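Local coordinates for translation initiation factor eIF2 assembly protein (Schizosaccharomyces pombe, PDB 4ZGP) that acts as an ATP-dependent chaperone for eIF2 assembly, binding the gamma subunit so that it can join the alpha and beta subunits, at residues A[116-121]-A[157-162]; A[125-130]-A[141-146]; A[204-209]-A[223-228]. All blocks are in the same frame, centred on the assembly; numbering follows the deposited sequence.

Contact 1: residues A[116-121]-A[157-162]. With ADP (adenosine-5'-diphosphate), chain C.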
loop_
_atom_site.group_PDB
_atom_site.type_symbol
_atom_site.label_atom_id
_atom_site.label_comp_id
_atom_site.label_asym_id
_atom_site.label_seq_id
_atom_site.Cartn_x
_atom_site.Cartn_y
_atom_site.Cartn_z
ATOM N N LEU A 116 5.542 5.540 3.768
ATOM C CA LEU A 116 5.559 6.873 3.175
ATOM C C LEU A 116 4.434 6.917 2.144
ATOM O O LEU A 116 3.416 6.245 2.321
ATOM C CB LEU A 116 6.918 7.231 2.573
ATOM C CG LEU A 116 8.117 7.181 3.534
ATOM C CD1 LEU A 116 9.348 7.781 2.889
ATOM C CD2 LEU A 116 7.825 7.862 4.884
ATOM N N ASN A 117 4.588 7.724 1.097
ATOM C CA ASN A 117 3.444 8.000 0.247
ATOM C C ASN A 117 2.899 6.754 -0.422
ATOM O O ASN A 117 1.694 6.659 -0.633
ATOM C CB ASN A 117 3.779 9.036 -0.837
ATOM C CG ASN A 117 4.389 10.333 -0.275
ATOM O OD1 ASN A 117 5.327 10.300 0.533
ATOM N ND2 ASN A 117 3.868 11.477 -0.722
ATOM N N TRP A 118 3.766 5.808 -0.775
ATOM C CA TRP A 118 3.263 4.644 -1.524
ATOM C C TRP A 118 3.542 3.293 -0.881
ATOM O O TRP A 118 2.660 2.437 -0.880
ATOM C CB TRP A 118 3.825 4.597 -2.950
ATOM C CG TRP A 118 3.539 5.827 -3.749
ATOM C CD1 TRP A 118 2.415 6.093 -4.496
ATOM C CD2 TRP A 118 4.383 6.965 -3.868
ATOM N NE1 TRP A 118 2.520 7.345 -5.069
ATOM C CE2 TRP A 118 3.729 7.892 -4.714
ATOM C CE3 TRP A 118 5.649 7.290 -3.355
ATOM C CZ2 TRP A 118 4.283 9.123 -5.038
ATOM C CZ3 TRP A 118 6.201 8.508 -3.683
ATOM C CH2 TRP A 118 5.518 9.414 -4.520
ATOM N N SER A 119 4.749 3.098 -0.351
ATOM C CA SER A 119 5.210 1.750 -0.021
ATOM C C SER A 119 5.324 1.465 1.483
ATOM O O SER A 119 5.932 2.223 2.230
ATOM C CB SER A 119 6.566 1.494 -0.684
ATOM O OG SER A 119 6.524 1.810 -2.063
ATOM N N THR A 120 4.711 0.369 1.895
ATOM C CA THR A 120 4.828 -0.160 3.258
ATOM C C THR A 120 6.120 -0.975 3.335
ATOM O O THR A 120 6.401 -1.749 2.425
ATOM C CB THR A 120 3.578 -1.018 3.612
ATOM O OG1 THR A 120 2.392 -0.222 3.429
ATOM C CG2 THR A 120 3.613 -1.540 5.038
ATOM N N PRO A 121 6.913 -0.791 4.412
ATOM C CA PRO A 121 8.220 -1.450 4.550
ATOM C C PRO A 121 8.089 -2.922 4.927
ATOM O O PRO A 121 8.658 -3.406 5.911
ATOM C CB PRO A 121 8.901 -0.629 5.662
ATOM C CG PRO A 121 7.784 -0.134 6.503
ATOM C CD PRO A 121 6.666 0.162 5.510
ATOM N N HIS A 157 13.169 7.275 -6.260
ATOM C CA HIS A 157 12.861 6.830 -7.614
ATOM C C HIS A 157 11.378 6.783 -7.954
ATOM O O HIS A 157 11.001 6.128 -8.922
ATOM C CB HIS A 157 13.440 5.431 -7.853
ATOM C CG HIS A 157 14.927 5.357 -7.707
ATOM N ND1 HIS A 157 15.791 6.044 -8.535
ATOM C CD2 HIS A 157 15.703 4.680 -6.829
ATOM C CE1 HIS A 157 17.037 5.793 -8.169
ATOM N NE2 HIS A 157 17.010 4.965 -7.139
ATOM N N ALA A 158 10.548 7.481 -7.182
ATOM C CA ALA A 158 9.101 7.315 -7.283
ATOM C C ALA A 158 8.543 7.618 -8.670
ATOM O O ALA A 158 7.554 7.019 -9.083
ATOM C CB ALA A 158 8.403 8.184 -6.256
ATOM N N PHE A 159 9.158 8.556 -9.382
ATOM C CA PHE A 159 8.612 8.989 -10.667
ATOM C C PHE A 159 9.446 8.576 -11.877
ATOM O O PHE A 159 9.205 9.056 -12.982
ATOM C CB PHE A 159 8.441 10.510 -10.673
ATOM C CG PHE A 159 7.486 11.006 -9.637
ATOM C CD1 PHE A 159 6.122 11.026 -9.891
ATOM C CD2 PHE A 159 7.943 11.416 -8.401
ATOM C CE1 PHE A 159 5.233 11.467 -8.941
ATOM C CE2 PHE A 159 7.057 11.840 -7.434
ATOM C CZ PHE A 159 5.697 11.872 -7.706
ATOM N N ASP A 160 10.406 7.682 -11.677
ATOM C CA ASP A 160 11.364 7.353 -12.735
ATOM C C ASP A 160 10.746 6.594 -13.912
ATOM O O ASP A 160 11.276 6.627 -15.025
ATOM C CB ASP A 160 12.528 6.545 -12.160
ATOM C CG ASP A 160 13.412 7.367 -11.226
ATOM O OD1 ASP A 160 13.168 8.589 -11.073
ATOM O OD2 ASP A 160 14.355 6.789 -10.643
ATOM N N ASP A 161 9.627 5.915 -13.680
ATOM C CA ASP A 161 8.990 5.172 -14.758
ATOM C C ASP A 161 7.918 5.977 -15.496
ATOM O O ASP A 161 7.318 5.482 -16.444
ATOM C CB ASP A 161 8.386 3.881 -14.217
ATOM C CG ASP A 161 9.442 2.852 -13.864
ATOM O OD1 ASP A 161 10.489 2.811 -14.549
ATOM O OD2 ASP A 161 9.225 2.089 -12.903
ATOM N N CYS A 162 7.681 7.213 -15.066
ATOM C CA CYS A 162 6.674 8.042 -15.707
ATOM C C CYS A 162 7.204 8.603 -17.015
ATOM O O CYS A 162 8.200 9.328 -17.036
ATOM C CB CYS A 162 6.242 9.168 -14.778
ATOM S SG CYS A 162 5.682 8.538 -13.199
HETATM P PB ADP C . 1.778 -2.678 -0.065
HETATM O O1B ADP C . 0.532 -2.339 -0.869
HETATM O O2B ADP C . 2.947 -1.744 -0.320
HETATM O O3B ADP C . 2.050 -4.168 -0.086
HETATM P PA ADP C . 0.084 -2.586 2.285
HETATM O O1A ADP C . -0.930 -3.140 1.314
HETATM O O2A ADP C . -0.184 -1.354 3.132
HETATM O O3A ADP C . 1.463 -2.310 1.488
HETATM O "O5'" ADP C . 0.452 -3.785 3.287
HETATM C "C5'" ADP C . 1.658 -4.541 3.176
HETATM C "C4'" ADP C . 1.473 -5.707 4.132
HETATM O "O4'" ADP C . 1.621 -5.245 5.475
HETATM C "C3'" ADP C . 0.063 -6.267 4.022
HETATM O "O3'" ADP C . 0.040 -7.453 3.221
HETATM C "C2'" ADP C . -0.364 -6.551 5.446
HETATM O "O2'" ADP C . -0.223 -7.939 5.759
HETATM C "C1'" ADP C . 0.581 -5.751 6.319
HETATM N N9 ADP C . -0.185 -4.610 6.878
HETATM C C8 ADP C . -0.512 -3.486 6.204
HETATM N N7 ADP C . -1.219 -2.634 6.996
HETATM C C5 ADP C . -1.352 -3.220 8.208
HETATM C C6 ADP C . -1.978 -2.856 9.500
HETATM N N6 ADP C . -2.614 -1.662 9.626
HETATM N N1 ADP C . -1.893 -3.745 10.526
HETATM C C2 ADP C . -1.245 -4.921 10.374
HETATM N N3 ADP C . -0.651 -5.317 9.228
HETATM C C4 ADP C . -0.668 -4.521 8.126
#
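In the ATP-grasp fold of Cdc123, the nucleotide-binding loop that follows strand 112-115 meets the turn after helix 149-157, and W118 of the first packs against A158 and F159 of the second. The far rim of the indole makes the contact. Its CZ3 lies 3.4 Å from A158 CB, a close fit, and CH2 is 3.6 Å from the same methyl. CH2 also reaches F159, 4.0 Å from CZ. The two aromatics form an offset edge-to-face (T-shaped) pair, the indole giving its edge and F159 its face, with planes at 86° and centroids of the six-membered rings 5.8 Å apart. With CG beside the backbone N and anti to the carbonyl carbon (chi1 -57°), the indole of W118 extends to this turn. NE1 is hydrogen-bonded to V29 O of helix 26-31, which helps to set the rotation of the indole, and N117 CB rests over the rim of one of its faces. F159 leans in turn on helix 26-31 and edge-to-face on F176.

The turn that presents A158 and F159 is a type I beta turn from H157 to D160. Besides the backbone bond from D160 N to H157 O, H157 ND1 donates to D160 OD2 at 2.7 Å, nearly along the C-O axis of the carboxylate, a pairing that ties the first and last residues of the turn together. W118 and T120 are both ATP-binding residues, and the indole lies about 5 Å, side chain to side chain, from N260, an inferred magnesium ligand. Two residues further along the loop from W118, T120 meets the alpha-phosphate of ADP: its OG1 stands 2.8 Å from O2A and 3.0 Å from the bridging O3A.

Contact 2: residues A[125-130]-A[141-146]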
loop_
_atom_site.group_PDB
_atom_site.type_symbol
_atom_site.label_atom_id
_atom_site.label_comp_id
_atom_site.label_asym_id
_atom_site.label_seq_id
_atom_site.Cartn_x
_atom_site.Cartn_y
_atom_site.Cartn_z
ATOM N N LEU A 125 11.232 -6.564 7.618
ATOM C CA LEU A 125 10.966 -7.314 8.841
ATOM C C LEU A 125 12.239 -7.843 9.499
ATOM O O LEU A 125 12.285 -8.011 10.718
ATOM C CB LEU A 125 10.019 -8.476 8.556
ATOM C CG LEU A 125 8.570 -8.160 8.936
ATOM C CD1 LEU A 125 8.130 -6.874 8.266
ATOM C CD2 LEU A 125 7.640 -9.302 8.575
ATOM N N TRP A 126 13.266 -8.089 8.685
ATOM C CA TRP A 126 14.535 -8.646 9.157
ATOM C C TRP A 126 15.216 -7.774 10.201
ATOM O O TRP A 126 16.066 -8.264 10.950
ATOM C CB TRP A 126 15.493 -8.885 7.975
ATOM C CG TRP A 126 15.708 -7.684 7.113
ATOM C CD1 TRP A 126 14.991 -7.337 6.005
ATOM C CD2 TRP A 126 16.699 -6.659 7.288
ATOM N NE1 TRP A 126 15.470 -6.157 5.478
ATOM C CE2 TRP A 126 16.520 -5.723 6.244
ATOM C CE3 TRP A 126 17.717 -6.436 8.225
ATOM C CZ2 TRP A 126 17.323 -4.591 6.109
ATOM C CZ3 TRP A 126 18.514 -5.305 8.089
ATOM C CH2 TRP A 126 18.308 -4.396 7.042
ATOM N N ILE A 127 14.862 -6.495 10.272
ATOM C CA ILE A 127 15.548 -5.634 11.229
ATOM C C ILE A 127 14.782 -5.461 12.536
ATOM O O ILE A 127 15.288 -4.883 13.491
ATOM C CB ILE A 127 15.844 -4.244 10.638
ATOM C CG1 ILE A 127 16.977 -3.589 11.453
ATOM C CG2 ILE A 127 14.557 -3.405 10.579
ATOM C CD1 ILE A 127 17.587 -2.356 10.877
ATOM N N THR A 128 13.566 -5.973 12.602
ATOM C CA THR A 128 12.769 -5.730 13.797
ATOM C C THR A 128 13.080 -6.740 14.891
ATOM O O THR A 128 13.332 -7.913 14.616
ATOM C CB THR A 128 11.275 -5.774 13.494
ATOM O OG1 THR A 128 10.926 -7.085 13.034
ATOM C CG2 THR A 128 10.931 -4.736 12.434
ATOM N N THR A 129 13.040 -6.282 16.136
ATOM C CA THR A 129 13.344 -7.157 17.260
ATOM C C THR A 129 12.255 -8.221 17.442
ATOM O O THR A 129 12.458 -9.198 18.159
ATOM C CB THR A 129 13.526 -6.338 18.568
ATOM O OG1 THR A 129 12.296 -5.691 18.923
ATOM C CG2 THR A 129 14.611 -5.277 18.388
ATOM N N THR A 130 11.120 -8.047 16.760
ATOM C CA THR A 130 9.954 -8.919 16.933
ATOM C C THR A 130 9.439 -9.608 15.663
ATOM O O THR A 130 8.491 -10.396 15.730
ATOM C CB THR A 130 8.761 -8.137 17.518
ATOM O OG1 THR A 130 8.208 -7.282 16.507
ATOM C CG2 THR A 130 9.191 -7.301 18.721
ATOM N N VAL A 141 9.313 2.924 14.509
ATOM C CA VAL A 141 8.847 3.445 13.229
ATOM C C VAL A 141 10.033 3.819 12.334
ATOM O O VAL A 141 10.112 3.405 11.170
ATOM C CB VAL A 141 7.933 4.673 13.431
ATOM C CG1 VAL A 141 7.855 5.517 12.151
ATOM C CG2 VAL A 141 6.550 4.231 13.919
ATOM N N LEU A 142 10.971 4.571 12.896
ATOM C CA LEU A 142 12.080 5.124 12.132
ATOM C C LEU A 142 13.057 4.044 11.688
ATOM O O LEU A 142 13.583 4.084 10.576
ATOM C CB LEU A 142 12.811 6.190 12.963
ATOM C CG LEU A 142 12.008 7.481 13.181
ATOM C CD1 LEU A 142 12.604 8.349 14.284
ATOM C CD2 LEU A 142 11.941 8.257 11.886
ATOM N N LEU A 143 13.299 3.081 12.566
ATOM C CA LEU A 143 14.226 2.005 12.247
ATOM C C LEU A 143 13.670 1.184 11.083
ATOM O O LEU A 143 14.382 0.875 10.118
ATOM C CB LEU A 143 14.470 1.143 13.490
ATOM C CG LEU A 143 15.599 0.121 13.502
ATOM C CD1 LEU A 143 16.298 0.149 14.852
ATOM C CD2 LEU A 143 15.017 -1.239 13.264
ATOM N N LEU A 144 12.377 0.878 11.149
ATOM C CA LEU A 144 11.739 0.086 10.104
ATOM C C LEU A 144 11.738 0.825 8.759
ATOM O O LEU A 144 12.054 0.246 7.715
ATOM C CB LEU A 144 10.313 -0.280 10.526
ATOM C CG LEU A 144 9.488 -1.235 9.663
ATOM C CD1 LEU A 144 10.169 -2.603 9.502
ATOM C CD2 LEU A 144 8.113 -1.414 10.283
ATOM N N LEU A 145 11.407 2.110 8.779
ATOM C CA LEU A 145 11.395 2.887 7.542
ATOM C C LEU A 145 12.783 3.050 6.941
ATOM O O LEU A 145 12.942 3.020 5.721
ATOM C CB LEU A 145 10.788 4.275 7.772
ATOM C CG LEU A 145 9.303 4.309 8.142
ATOM C CD1 LEU A 145 8.872 5.751 8.379
ATOM C CD2 LEU A 145 8.459 3.668 7.048
ATOM N N LYS A 146 13.780 3.254 7.797
ATOM C CA LYS A 146 15.153 3.443 7.331
ATOM C C LYS A 146 15.706 2.189 6.642
ATOM O O LYS A 146 16.572 2.288 5.767
ATOM C CB LYS A 146 16.060 3.843 8.505
ATOM C CG LYS A 146 17.435 4.350 8.097
ATOM C CD LYS A 146 18.330 4.593 9.307
ATOM C CE LYS A 146 19.341 3.464 9.487
ATOM N NZ LYS A 146 20.282 3.706 10.620
#
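I127 and L143 make the larger part of a wholly apolar contact between the loop after strand 112-115 and helix 138-146; T128 and L144 make the rest. One methyl of L143, CD2, is set against three carbons of I127: CG2 at 3.5 Å, with CG1 and CD1 almost as near. The first of these is tighter than usual carbon-carbon contact. The two side chains meet at a slant, and L143 comes to I127 with CG anti to its backbone N (chi1 -168°). Next to this pair T128 CG2 touches L144 CD1 at 3.7 Å, while L144 also packs on L133 and on P114 of strand 112-115, which joins the helix to an edge strand of the three-stranded sheet.

Polar bonding lies within the loop. T128 OG1 donates to L125 O at 2.8 Å, in the carbonyl plane and on a lone pair, and T128 N gives the same oxygen a second bond of 3.1 Å. With chi1 at 63°, the hydroxyl lies between the backbone N and the carbonyl carbon, which leaves the methyl to face L144. OG1 further receives weak bonds from G131 N and S132 N.

T128 thus divides its two branches: the hydroxyl bonds back to L125 O in the closing 3-10 segment, and the methyl takes part in packing. Without directional bonds across it, the contact depends on the fit of hydrocarbon surfaces.

Contact 3: residues A[204-209]-A[223-228]. With ADP (adenosine-5'-diphosphate), chain C.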
loop_
_atom_site.group_PDB
_atom_site.type_symbol
_atom_site.label_atom_id
_atom_site.label_comp_id
_atom_site.label_asym_id
_atom_site.label_seq_id
_atom_site.Cartn_x
_atom_site.Cartn_y
_atom_site.Cartn_z
ATOM N N ILE A 204 -11.146 -7.153 -13.361
ATOM C CA ILE A 204 -10.790 -8.185 -14.327
ATOM C C ILE A 204 -10.166 -9.411 -13.661
ATOM O O ILE A 204 -10.176 -10.506 -14.233
ATOM C CB ILE A 204 -9.836 -7.648 -15.386
ATOM C CG1 ILE A 204 -8.550 -7.104 -14.750
ATOM C CG2 ILE A 204 -10.531 -6.567 -16.213
ATOM C CD1 ILE A 204 -7.431 -6.819 -15.722
ATOM N N ALA A 205 -9.638 -9.230 -12.453
ATOM C CA ALA A 205 -8.904 -10.300 -11.773
ATOM C C ALA A 205 -8.648 -9.956 -10.319
ATOM O O ALA A 205 -8.505 -8.787 -9.986
ATOM C CB ALA A 205 -7.570 -10.559 -12.455
ATOM N N PHE A 206 -8.555 -10.979 -9.474
ATOM C CA PHE A 206 -7.984 -10.790 -8.138
ATOM C C PHE A 206 -7.388 -12.087 -7.643
ATOM O O PHE A 206 -7.751 -13.177 -8.107
ATOM C CB PHE A 206 -9.017 -10.237 -7.129
ATOM C CG PHE A 206 -10.092 -11.207 -6.686
ATOM C CD1 PHE A 206 -9.906 -12.044 -5.582
ATOM C CD2 PHE A 206 -11.324 -11.218 -7.312
ATOM C CE1 PHE A 206 -10.900 -12.900 -5.151
ATOM C CE2 PHE A 206 -12.347 -12.079 -6.874
ATOM C CZ PHE A 206 -12.134 -12.915 -5.794
ATOM N N CYS A 207 -6.439 -11.961 -6.720
ATOM C CA CYS A 207 -5.769 -13.128 -6.193
ATOM C C CYS A 207 -5.500 -12.957 -4.732
ATOM O O CYS A 207 -5.474 -11.850 -4.213
ATOM C CB CYS A 207 -4.449 -13.404 -6.943
ATOM S SG CYS A 207 -3.171 -12.134 -6.892
ATOM N N GLN A 208 -5.350 -14.091 -4.071
ATOM C CA GLN A 208 -4.821 -14.141 -2.725
ATOM C C GLN A 208 -3.505 -13.376 -2.629
ATOM O O GLN A 208 -2.639 -13.463 -3.519
ATOM C CB GLN A 208 -4.624 -15.591 -2.279
ATOM C CG GLN A 208 -4.206 -15.744 -0.826
ATOM C CD GLN A 208 -4.185 -17.189 -0.373
ATOM O OE1 GLN A 208 -4.571 -18.086 -1.123
ATOM N NE2 GLN A 208 -3.731 -17.420 0.855
ATOM N N ARG A 209 -3.335 -12.638 -1.533
ATOM C CA ARG A 209 -2.186 -11.754 -1.413
ATOM C C ARG A 209 -0.950 -12.435 -0.845
ATOM O O ARG A 209 0.172 -12.100 -1.223
ATOM C CB ARG A 209 -2.551 -10.542 -0.560
ATOM C CG ARG A 209 -2.773 -9.303 -1.381
ATOM C CD ARG A 209 -1.608 -8.342 -1.268
ATOM N NE ARG A 209 -1.915 -7.263 -0.343
ATOM C CZ ARG A 209 -1.034 -6.371 0.092
ATOM N NH1 ARG A 209 -1.425 -5.423 0.923
ATOM N NH2 ARG A 209 0.229 -6.427 -0.308
ATOM N N CYS A 223 -18.503 -15.496 -2.118
ATOM C CA CYS A 223 -18.721 -14.497 -1.076
ATOM C C CYS A 223 -17.618 -13.432 -1.141
ATOM O O CYS A 223 -17.912 -12.232 -1.140
ATOM C CB CYS A 223 -18.764 -15.162 0.302
ATOM S SG CYS A 223 -19.125 -14.039 1.665
ATOM N N TYR A 224 -16.360 -13.866 -1.226
ATOM C CA TYR A 224 -15.250 -12.907 -1.330
ATOM C C TYR A 224 -15.379 -12.038 -2.572
ATOM O O TYR A 224 -15.171 -10.828 -2.507
ATOM C CB TYR A 224 -13.889 -13.622 -1.342
ATOM C CG TYR A 224 -13.484 -14.152 0.012
ATOM C CD1 TYR A 224 -13.224 -13.283 1.059
ATOM C CD2 TYR A 224 -13.353 -15.517 0.247
ATOM C CE1 TYR A 224 -12.859 -13.746 2.309
ATOM C CE2 TYR A 224 -12.983 -15.991 1.502
ATOM C CZ TYR A 224 -12.739 -15.097 2.528
ATOM O OH TYR A 224 -12.372 -15.534 3.786
ATOM N N GLU A 225 -15.734 -12.661 -3.698
ATOM C CA GLU A 225 -15.869 -11.941 -4.948
ATOM C C GLU A 225 -16.927 -10.851 -4.841
ATOM O O GLU A 225 -16.708 -9.722 -5.289
ATOM C CB GLU A 225 -16.208 -12.896 -6.100
ATOM C CG GLU A 225 -16.401 -12.168 -7.424
ATOM C CD GLU A 225 -16.816 -13.095 -8.555
ATOM O OE1 GLU A 225 -17.126 -12.587 -9.651
ATOM O OE2 GLU A 225 -16.831 -14.325 -8.348
ATOM N N LYS A 226 -18.067 -11.188 -4.238
ATOM C CA LYS A 226 -19.159 -10.222 -4.100
ATOM C C LYS A 226 -18.736 -9.051 -3.223
ATOM O O LYS A 226 -19.029 -7.909 -3.541
ATOM C CB LYS A 226 -20.416 -10.892 -3.516
ATOM C CG LYS A 226 -21.528 -9.930 -3.148
ATOM C CD LYS A 226 -22.021 -9.122 -4.345
ATOM C CE LYS A 226 -23.399 -8.504 -4.081
ATOM N NZ LYS A 226 -23.500 -7.867 -2.734
ATOM N N LEU A 227 -18.051 -9.331 -2.125
ATOM C CA LEU A 227 -17.579 -8.251 -1.251
ATOM C C LEU A 227 -16.538 -7.346 -1.944
ATOM O O LEU A 227 -16.534 -6.131 -1.740
ATOM C CB LEU A 227 -16.988 -8.818 0.029
ATOM C CG LEU A 227 -17.992 -9.496 0.960
ATOM C CD1 LEU A 227 -17.277 -10.115 2.155
ATOM C CD2 LEU A 227 -19.070 -8.511 1.407
ATOM N N ILE A 228 -15.678 -7.936 -2.769
ATOM C CA ILE A 228 -14.676 -7.158 -3.519
ATOM C C ILE A 228 -15.353 -6.303 -4.589
ATOM O O ILE A 228 -15.001 -5.136 -4.770
ATOM C CB ILE A 228 -13.611 -8.080 -4.157
ATOM C CG1 ILE A 228 -12.759 -8.711 -3.040
ATOM C CG2 ILE A 228 -12.712 -7.317 -5.126
ATOM C CD1 ILE A 228 -11.767 -9.799 -3.491
HETATM P PB ADP C . 1.778 -2.678 -0.065
HETATM O O1B ADP C . 0.532 -2.339 -0.869
HETATM O O2B ADP C . 2.947 -1.744 -0.320
HETATM O O3B ADP C . 2.050 -4.168 -0.086
HETATM P PA ADP C . 0.084 -2.586 2.285
HETATM O O1A ADP C . -0.930 -3.140 1.314
HETATM O O2A ADP C . -0.184 -1.354 3.132
HETATM O O3A ADP C . 1.463 -2.310 1.488
HETATM O "O5'" ADP C . 0.452 -3.785 3.287
HETATM C "C5'" ADP C . 1.658 -4.541 3.176
HETATM C "C4'" ADP C . 1.473 -5.707 4.132
HETATM O "O4'" ADP C . 1.621 -5.245 5.475
HETATM C "C3'" ADP C . 0.063 -6.267 4.022
HETATM O "O3'" ADP C . 0.040 -7.453 3.221
HETATM C "C2'" ADP C . -0.364 -6.551 5.446
HETATM O "O2'" ADP C . -0.223 -7.939 5.759
HETATM C "C1'" ADP C . 0.581 -5.751 6.319
HETATM N N9 ADP C . -0.185 -4.610 6.878
HETATM C C8 ADP C . -0.512 -3.486 6.204
HETATM N N7 ADP C . -1.219 -2.634 6.996
HETATM C C5 ADP C . -1.352 -3.220 8.208
HETATM C C6 ADP C . -1.978 -2.856 9.500
HETATM N N6 ADP C . -2.614 -1.662 9.626
HETATM N N1 ADP C . -1.893 -3.745 10.526
HETATM C C2 ADP C . -1.245 -4.921 10.374
HETATM N N3 ADP C . -0.651 -5.317 9.228
HETATM C C4 ADP C . -0.668 -4.521 8.126
#
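F206 of strand 202-208 receives I228 of helix 221-233 over one face of its ring. The delta methyl of I228, CD1, stands 3.6 Å from the ring centroid and 13° off the normal, a CH-pi contact close to the ring centre. A second touch comes from E225: F206 CE2 is 4.0 Å from E225 CB, so the carboxylate residue contributes its aliphatic base. F206 CB already points to the helix, and chi1 of 72°, with CG between the backbone N and the carbonyl carbon, places the ring face against I228 CD1.

What holds the pair lies one shell out. F206 and I228 both rest on C196 of strand 193-199, I228 also on F245 and I249 of strand 243-250, while backbone bonds to E287 and R289 fix F206 in the sheet.

Where the strand ends, R209 turns to ADP, bent at chi2 and chi3. In the conformer described, one of two, NH2 donates to O3B at 2.9 Å, and O3' lies above the guanidinium face; a very short approach of NH1 to O1A is doubtful. E193 and D246 form salt bridges with NH1, and such carboxylates would be expected to help orient the group at the diphosphate.

Helix 221-233 thus lies against the mixed sheet, packing on strands 202-208, 193-199 and 243-250, with E225 reaching P286 just before strand 287-289.

Contacts 1 and 3 both reach ADP, one through T120 and the other through R209, and lie on opposite sides of the chain's centre with their centres about 25 Å apart. The nucleotide is therefore held between two separate parts of the ATP-grasp fold. Contact 2 falls within the chain span enclosed by contact 1 and touches it: P121 CG lies 3.8 Å from L144 CG and 3.9 Å from L145 CD2. Helix 138-146 in this way packs behind the nucleotide-binding loop, with the L144 side chain about 9 Å from ADP. Contacts 2 and 3 are about 31 Å apart between centres and do not meet.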